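Local coordinates for protease lasA (Pseudomonas aeruginosa, PDB 3IT5), which is a secreted zinc metallopeptidase that cleaves the pentaglycine cross-links of staphylococcal peptidoglycan and helps other proteases to degrade elastin, at residues Asn5-Pro10 and Val52-Gly57. Numbering follows the deposited sequence.
Sequences NLMQLP and VAAHAG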
# COMPACT_ATOMS: atom_id res chain seq x y z
N ASN A 5 -9.90 9.10 -8.84
CA ASN A 5 -9.37 10.32 -8.21
C ASN A 5 -9.39 10.26 -6.67
O ASN A 5 -9.17 11.27 -6.00
CB ASN A 5 -10.16 11.54 -8.69
CG ASN A 5 -11.60 11.52 -8.23
OD1 ASN A 5 -12.15 10.46 -7.90
ND2 ASN A 5 -12.23 12.70 -8.19
N LEU A 6 -9.66 9.07 -6.13
CA LEU A 6 -9.79 8.88 -4.68
C LEU A 6 -8.47 8.60 -3.98
O LEU A 6 -8.26 9.03 -2.84
CB LEU A 6 -10.80 7.76 -4.37
CG LEU A 6 -11.12 7.44 -2.90
CD1 LEU A 6 -11.63 8.67 -2.13
CD2 LEU A 6 -12.11 6.30 -2.81
N MET A 7 -7.58 7.89 -4.67
CA MET A 7 -6.37 7.37 -4.04
C MET A 7 -5.06 7.72 -4.74
O MET A 7 -4.99 7.76 -5.97
CB MET A 7 -6.48 5.85 -3.87
CG MET A 7 -7.31 5.45 -2.68
SD MET A 7 -7.53 3.68 -2.57
CE MET A 7 -9.06 3.50 -3.48
N GLN A 8 -4.04 7.96 -3.92
CA GLN A 8 -2.65 8.05 -4.35
C GLN A 8 -1.91 6.84 -3.76
O GLN A 8 -2.48 6.07 -2.99
CB GLN A 8 -2.01 9.36 -3.86
CG GLN A 8 -1.97 9.50 -2.33
CD GLN A 8 -0.84 10.37 -1.82
OE1 GLN A 8 0.08 9.88 -1.16
NE2 GLN A 8 -0.89 11.66 -2.12
N LEU A 9 -0.63 6.68 -4.12
CA LEU A 9 0.21 5.63 -3.55
C LEU A 9 0.55 5.94 -2.08
O LEU A 9 0.69 7.11 -1.71
CB LEU A 9 1.50 5.48 -4.38
CG LEU A 9 1.31 5.07 -5.85
CD1 LEU A 9 2.54 5.47 -6.69
CD2 LEU A 9 1.01 3.58 -5.99
N PRO A 10 0.68 4.89 -1.24
CA PRO A 10 0.85 5.07 0.21
C PRO A 10 2.26 5.46 0.68
O PRO A 10 2.76 4.95 1.69
CB PRO A 10 0.45 3.70 0.77
CG PRO A 10 0.82 2.74 -0.30
CD PRO A 10 0.59 3.46 -1.60
N VAL A 52 2.23 7.04 4.16
CA VAL A 52 1.16 8.04 4.24
C VAL A 52 -0.19 7.45 3.81
O VAL A 52 -0.24 6.45 3.08
CB VAL A 52 1.46 9.32 3.41
CG1 VAL A 52 2.84 9.90 3.76
CG2 VAL A 52 1.35 9.05 1.92
N ALA A 53 -1.26 8.09 4.26
CA ALA A 53 -2.62 7.73 3.87
C ALA A 53 -2.79 7.82 2.36
O ALA A 53 -2.43 8.83 1.74
CB ALA A 53 -3.64 8.60 4.58
N ALA A 54 -3.33 6.76 1.77
CA ALA A 54 -3.58 6.72 0.34
C ALA A 54 -4.80 7.56 -0.03
O ALA A 54 -4.98 7.92 -1.20
CB ALA A 54 -3.76 5.29 -0.11
N HIS A 55 -5.61 7.90 0.96
CA HIS A 55 -6.84 8.66 0.75
C HIS A 55 -7.34 9.33 2.03
O HIS A 55 -6.85 9.04 3.13
CB HIS A 55 -7.93 7.74 0.21
CG HIS A 55 -8.24 6.58 1.11
ND1 HIS A 55 -9.26 6.61 2.03
CD2 HIS A 55 -7.66 5.36 1.22
CE1 HIS A 55 -9.30 5.46 2.68
NE2 HIS A 55 -8.33 4.69 2.21
N ALA A 56 -8.33 10.20 1.85
CA ALA A 56 -9.08 10.80 2.94
C ALA A 56 -9.94 9.76 3.65
O ALA A 56 -10.46 8.84 3.02
CB ALA A 56 -9.97 11.93 2.42
N GLY A 57 -10.07 9.91 4.97
CA GLY A 57 -10.91 9.03 5.77
C GLY A 57 -10.54 9.00 7.23
O GLY A 57 -9.82 9.88 7.73
O HOH W 1 -9.06 11.00 -1.36
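M7 turns CG anti to its carbonyl carbon (chi1 -80°), and H55 holds its own CG between backbone N and carbonyl carbon (chi1 58°), so the two side chains run alongside each other in the same direction. The methionine CG rests 3.7 Å from H55 CB, and SD, further along the chain, lies 5.0 Å from the imidazole centroid in an oblique sulfur-aromatic contact. The apolar thioether suits this place beside the ring, while the imidazole uses both nitrogens: ND1 donates to A56 O (2.7 Å), from above that carbonyl's plane, and NE2 makes a weak hydrogen bond to T77.

The backbones run nearly antiparallel yet form no regular ladder. Q8 N donates to A54 O in the carbonyl plane (2.9 Å, 162° at the hydrogen), and M7 CA adds a CH...O contact to the same oxygen. A54 suits this close approach because its small CB lies only 3.2 Å from Q8 O. Farther along, V52 N reaches P10 O at 3.3 Å, well above the carbonyl plane, and P10 CB packs 3.7 Å from V52 O; proline has no N-H to satisfy here.

The P10 side chain lies about 11 Å from the zinc ion. This buried pairing sets the N-terminal loop on a loop of the M23 peptidase domain, between strands 50-52 and 57-63, and against its antiparallel sheet, where M7 and P10 touch strands 75-83 and 121-127.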